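PDB 3OM8: probable hydrolase from Pseudomonas aeruginosa, which is a probable alpha/beta-fold hydrolase, possibly a 3-oxoadipate enol-lactonase. Local coordinates for residues B[141-146]-B[186-191]; B[217-222]-B[244-249]. All blocks are in the same frame, centred on the assembly; numbering follows the deposited sequence.

Contact 1: B[141-146]-B[186-191]; sequences AAVLQA and HGLAGS
Val-143 faces Leu-188 and Ala-189 across two nearly antiparallel helix segments. The axes of 141-145 and 186-191 come within 9.1 Å and their directions differ by 170°. Val-143 and Ala-189 sit closest along the backbones, with their CA atoms 6.8 Å apart.

The side chain of Val-143 starts with a CB that points toward the facing helix, and there it forks. Val-143 CG1 lies between the backbone N and the carbonyl carbon (chi1 70°) and meets Ala-189 CB at 4.0 Å. CG2 takes the place anti to the backbone N. Val-143 CG2 touches Leu-188 CD1 at 3.7 Å, the closest approach of the two segments. The two methyls thus serve two successive residues of the other helix.

Leu-144 adds a second, shallower point of contact. It starts off across the line to the partner helix, and its end comes nearer through CD2. Leu-144 CD2 lies 4.0 Å from both Ala-189 CB and His-186 CE1. The methyl approaches the His-186 ring obliquely, and the two side chains cross at about a right angle. Ala-189 CB is therefore touched by both neighbours, Val-143 through CG1 and Leu-144 through CD2.

No hydrogen bond links the two segments; the contact is made by aliphatic groups and the His-186 ring. Polar ties lie beside it: Arg-185 NH1 bonds to the carbonyl oxygens of Leu-144 and Ala-146, joining the end of one helix to the start of the other. The arrangement is an antiparallel helix pair in the helical region inserted between strands 118-124 and 211-216, the position of the cap in many alpha/beta hydrolases.

Contact 2: B[217-222]-B[244-249]; sequences AYDTVT and AVHLSN
Asp-219 OD2 accepts hydrogen bonds from both His-246 ND1 and Thr-222 OG1, which come from different directions. Asp-219 and His-246 form the His-carboxylate pair of an alpha/beta hydrolase fold, and with Ser-101 they have the geometry of a Ser-His-Asp triad. That role is inferred, not proven here. Asp-219 lies in the loop after strand 211-216, and His-246 in the loop after strand 238-242.

His-246 ND1 gives the main bond, 2.9 Å to Asp-219 OD2 and nearly straight at 167°. The oxygen uses its syn lone pair and lies close to the plane of the imidazole. The carboxylate is nevertheless turned 64° from the ring plane. OD1 takes a weaker, bent bond from the same ND1. Both side chains extend with CG anti to the backbone N (chi1 -174° for His-246).

Thr-222 OG1 donates the second bond to Asp-219 OD2 at 2.8 Å, from above the carboxylate plane. Its backbone N makes a weak bond to OD1. Thr-222 thus holds both carboxylate oxygens and should limit rotation of the group. Val-221 covers one face of the imidazole in a CH-pi contact, its CB 3.9 Å from the centroid of the His-246 ring. Beyond the two segments, His-246 NE2 makes a weak hydrogen bond with Ser-101 OG, and the Trp-160 ring meets the imidazole at a shallow angle.

The loops are also joined by a backbone bond, Tyr-218 N to Ala-244 O at 2.9 Å. Val-245 CG1 packs near Tyr-218 O. Thr-220 O bonds to Ser-225 OG of the second subunit, placing the loop at a subunit interface. At the ring itself, Thr-222 OG1 lies in the imidazole plane, 3.0 Å from His-246 CE1.

Overall arrangement
The two contacts follow one another along the chain. Their centres are 23 Å apart and their nearest atoms about 11 Å, so they do not touch. Contact 1 belongs to the inserted helices, its centre 18 Å from the chain centre. Contact 2 lies nearer, at 13 Å, where loops after strands 211-216 and 238-242 bring together the probable charge-relay residues. Helix 150-160 follows the first helix of contact 1 in the chain and supplies Trp-160 to the His-246 ring, so the helical region reaches the probable active site. A bound 1,2-ethanediol, likely from crystallisation, lies about 4 Å from the Val-221 side chain.

Contact 1: B[141-146]-B[186-191]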
loop_
_atom_site.group_PDB
_atom_site.type_symbol
_atom_site.label_atom_id
_atom_site.label_comp_id
_atom_site.label_asym_id
_atom_site.label_seq_id
_atom_site.Cartn_x
_atom_site.Cartn_y
_atom_site.Cartn_z
ATOM N N ALA B 141 9.007 -30.422 -15.172
ATOM C CA ALA B 141 9.067 -31.396 -16.256
ATOM C C ALA B 141 9.379 -30.695 -17.574
ATOM O O ALA B 141 10.217 -31.149 -18.343
ATOM C CB ALA B 141 7.765 -32.175 -16.352
ATOM N N ALA B 142 8.713 -29.573 -17.813
ATOM C CA ALA B 142 8.890 -28.807 -19.042
ATOM C C ALA B 142 10.293 -28.212 -19.204
ATOM O O ALA B 142 10.847 -28.229 -20.302
ATOM C CB ALA B 142 7.831 -27.688 -19.131
ATOM N N VAL B 143 10.853 -27.648 -18.136
ATOM C CA VAL B 143 12.199 -27.084 -18.230
ATOM C C VAL B 143 13.261 -28.178 -18.450
ATOM O O VAL B 143 14.194 -27.993 -19.229
ATOM C CB VAL B 143 12.569 -26.164 -17.016
ATOM C CG1 VAL B 143 12.761 -26.970 -15.732
ATOM C CG2 VAL B 143 13.825 -25.370 -17.319
ATOM N N LEU B 144 13.111 -29.319 -17.780
ATOM C CA LEU B 144 14.043 -30.443 -17.973
ATOM C C LEU B 144 14.079 -30.974 -19.411
ATOM O O LEU B 144 15.119 -31.412 -19.890
ATOM C CB LEU B 144 13.728 -31.597 -17.015
ATOM C CG LEU B 144 13.981 -31.330 -15.534
ATOM C CD1 LEU B 144 13.491 -32.507 -14.711
ATOM C CD2 LEU B 144 15.459 -31.064 -15.282
ATOM N N GLN B 145 12.945 -30.931 -20.098
ATOM C CA GLN B 145 12.843 -31.512 -21.433
ATOM C C GLN B 145 13.157 -30.532 -22.562
ATOM O O GLN B 145 13.237 -30.930 -23.713
ATOM C CB GLN B 145 11.456 -32.123 -21.631
ATOM C CG GLN B 145 11.226 -33.314 -20.737
ATOM C CD GLN B 145 12.212 -34.433 -21.053
ATOM O OE1 GLN B 145 12.596 -34.616 -22.207
ATOM N NE2 GLN B 145 12.633 -35.174 -20.031
ATOM N N ALA B 146 13.346 -29.258 -22.237
ATOM C CA ALA B 146 13.527 -28.240 -23.269
ATOM C C ALA B 146 14.781 -28.446 -24.104
ATOM O O ALA B 146 15.813 -28.885 -23.598
ATOM C CB ALA B 146 13.552 -26.865 -22.647
ATOM N N HIS B 186 18.721 -27.327 -14.208
ATOM C CA HIS B 186 18.613 -27.971 -12.904
ATOM C C HIS B 186 18.498 -26.946 -11.769
ATOM O O HIS B 186 17.891 -27.219 -10.733
ATOM C CB HIS B 186 19.779 -28.938 -12.673
ATOM C CG HIS B 186 19.775 -30.105 -13.613
ATOM N ND1 HIS B 186 19.023 -31.238 -13.386
ATOM C CD2 HIS B 186 20.392 -30.295 -14.802
ATOM C CE1 HIS B 186 19.182 -32.077 -14.391
ATOM N NE2 HIS B 186 20.011 -31.531 -15.263
ATOM N N GLY B 187 19.092 -25.773 -11.965
ATOM C CA GLY B 187 18.905 -24.671 -11.033
ATOM C C GLY B 187 17.439 -24.265 -10.976
ATOM O O GLY B 187 16.850 -24.160 -9.898
ATOM N N LEU B 188 16.849 -24.051 -12.148
ATOM C CA LEU B 188 15.426 -23.756 -12.267
ATOM C C LEU B 188 14.551 -24.866 -11.684
ATOM O O LEU B 188 13.676 -24.615 -10.855
ATOM C CB LEU B 188 15.055 -23.545 -13.733
ATOM C CG LEU B 188 15.756 -22.394 -14.445
ATOM C CD1 LEU B 188 15.212 -22.248 -15.855
ATOM C CD2 LEU B 188 15.539 -21.122 -13.663
ATOM N N ALA B 189 14.778 -26.093 -12.135
ATOM C CA ALA B 189 13.985 -27.229 -11.680
ATOM C C ALA B 189 14.075 -27.387 -10.168
ATOM O O ALA B 189 13.068 -27.599 -9.503
ATOM C CB ALA B 189 14.421 -28.529 -12.398
ATOM N N GLY B 190 15.282 -27.274 -9.629
ATOM C CA GLY B 190 15.480 -27.380 -8.193
ATOM C C GLY B 190 14.786 -26.272 -7.426
ATOM O O GLY B 190 14.206 -26.506 -6.364
ATOM N N SER B 191 14.850 -25.057 -7.966
ATOM C CA SER B 191 14.262 -23.893 -7.310
ATOM C C SER B 191 12.731 -23.948 -7.334
ATOM O O SER B 191 12.099 -23.670 -6.320
ATOM C CB SER B 191 14.791 -22.597 -7.930
ATOM O OG SER B 191 16.194 -22.482 -7.729
#

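Contact 2: B[217-222]-B[244-249]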
loop_
_atom_site.group_PDB
_atom_site.type_symbol
_atom_site.label_atom_id
_atom_site.label_comp_id
_atom_site.label_asym_id
_atom_site.label_seq_id
_atom_site.Cartn_x
_atom_site.Cartn_y
_atom_site.Cartn_z
ATOM N N ALA B 217 1.951 -3.571 -7.970
ATOM C CA ALA B 217 0.514 -3.580 -8.200
ATOM C C ALA B 217 0.114 -4.478 -9.367
ATOM O O ALA B 217 -0.993 -5.010 -9.391
ATOM C CB ALA B 217 0.006 -2.162 -8.442
ATOM N N TYR B 218 1.005 -4.615 -10.344
ATOM C CA TYR B 218 0.694 -5.364 -11.562
ATOM C C TYR B 218 1.428 -6.723 -11.666
ATOM O O TYR B 218 1.580 -7.297 -12.750
ATOM C CB TYR B 218 0.991 -4.499 -12.779
ATOM C CG TYR B 218 0.331 -3.133 -12.732
ATOM C CD1 TYR B 218 -1.043 -2.997 -12.909
ATOM C CD2 TYR B 218 1.080 -1.987 -12.539
ATOM C CE1 TYR B 218 -1.653 -1.767 -12.880
ATOM C CE2 TYR B 218 0.475 -0.727 -12.504
ATOM C CZ TYR B 218 -0.893 -0.629 -12.672
ATOM O OH TYR B 218 -1.510 0.600 -12.650
ATOM N N ASP B 219 1.858 -7.230 -10.519
ATOM C CA ASP B 219 2.671 -8.434 -10.446
ATOM C C ASP B 219 1.771 -9.657 -10.606
ATOM O O ASP B 219 0.815 -9.828 -9.840
ATOM C CB ASP B 219 3.370 -8.466 -9.085
ATOM C CG ASP B 219 4.592 -9.358 -9.066
ATOM O OD1 ASP B 219 4.685 -10.252 -9.921
ATOM O OD2 ASP B 219 5.453 -9.169 -8.183
ATOM N N THR B 220 2.070 -10.488 -11.605
ATOM C CA THR B 220 1.362 -11.762 -11.826
ATOM C C THR B 220 2.121 -12.966 -11.282
ATOM O O THR B 220 1.522 -13.994 -10.993
ATOM C CB THR B 220 1.090 -12.029 -13.316
ATOM O OG1 THR B 220 2.149 -11.467 -14.101
ATOM C CG2 THR B 220 -0.226 -11.401 -13.725
ATOM N N VAL B 221 3.436 -12.845 -11.159
ATOM C CA VAL B 221 4.228 -13.877 -10.499
ATOM C C VAL B 221 3.894 -13.930 -9.001
ATOM O O VAL B 221 3.321 -14.902 -8.510
ATOM C CB VAL B 221 5.733 -13.625 -10.691
ATOM C CG1 VAL B 221 6.545 -14.721 -10.019
ATOM C CG2 VAL B 221 6.071 -13.542 -12.170
ATOM N N THR B 222 4.251 -12.869 -8.280
ATOM C CA THR B 222 3.910 -12.734 -6.869
ATOM C C THR B 222 2.917 -11.579 -6.722
ATOM O O THR B 222 3.314 -10.415 -6.600
ATOM C CB THR B 222 5.160 -12.463 -6.014
ATOM O OG1 THR B 222 5.983 -11.495 -6.674
ATOM C CG2 THR B 222 5.973 -13.733 -5.830
ATOM N N ALA B 244 4.508 -1.269 -10.095
ATOM C CA ALA B 244 5.410 -2.139 -10.847
ATOM C C ALA B 244 4.789 -3.492 -11.152
ATOM O O ALA B 244 3.741 -3.854 -10.607
ATOM C CB ALA B 244 6.709 -2.345 -10.083
ATOM N N VAL B 245 5.469 -4.234 -12.023
ATOM C CA VAL B 245 5.146 -5.631 -12.303
ATOM C C VAL B 245 5.884 -6.556 -11.328
ATOM O O VAL B 245 5.377 -6.817 -10.247
ATOM C CB VAL B 245 5.438 -5.997 -13.759
ATOM C CG1 VAL B 245 4.968 -7.417 -14.049
ATOM C CG2 VAL B 245 4.746 -5.002 -14.692
ATOM N N HIS B 246 7.076 -7.039 -11.670
ATOM C CA HIS B 246 7.735 -7.991 -10.761
ATOM C C HIS B 246 9.138 -7.622 -10.260
ATOM O O HIS B 246 9.493 -7.944 -9.129
ATOM C CB HIS B 246 7.729 -9.419 -11.329
ATOM C CG HIS B 246 8.265 -10.447 -10.377
ATOM N ND1 HIS B 246 7.649 -10.746 -9.181
ATOM C CD2 HIS B 246 9.354 -11.250 -10.450
ATOM C CE1 HIS B 246 8.339 -11.681 -8.552
ATOM N NE2 HIS B 246 9.378 -12.006 -9.303
ATOM N N LEU B 247 9.940 -6.971 -11.092
ATOM C CA LEU B 247 11.266 -6.550 -10.659
ATOM C C LEU B 247 11.217 -5.057 -10.346
ATOM O O LEU B 247 11.703 -4.223 -11.114
ATOM C CB LEU B 247 12.319 -6.850 -11.724
ATOM C CG LEU B 247 12.515 -8.319 -12.142
ATOM C CD1 LEU B 247 13.204 -8.386 -13.476
ATOM C CD2 LEU B 247 13.297 -9.108 -11.107
ATOM N N SER B 248 10.630 -4.722 -9.204
ATOM C CA SER B 248 10.324 -3.321 -8.907
ATOM C C SER B 248 11.582 -2.469 -8.715
ATOM O O SER B 248 11.559 -1.278 -8.994
ATOM C CB SER B 248 9.354 -3.212 -7.732
ATOM O OG SER B 248 9.849 -3.878 -6.589
ATOM N N ASN B 249 12.689 -3.083 -8.298
ATOM C CA ASN B 249 13.961 -2.362 -8.219
ATOM C C ASN B 249 14.432 -1.914 -9.592
ATOM O O ASN B 249 15.143 -0.918 -9.722
ATOM C CB ASN B 249 15.050 -3.194 -7.543
ATOM C CG ASN B 249 15.477 -4.417 -8.380
ATOM O OD1 ASN B 249 14.651 -5.240 -8.774
ATOM N ND2 ASN B 249 16.774 -4.536 -8.630
#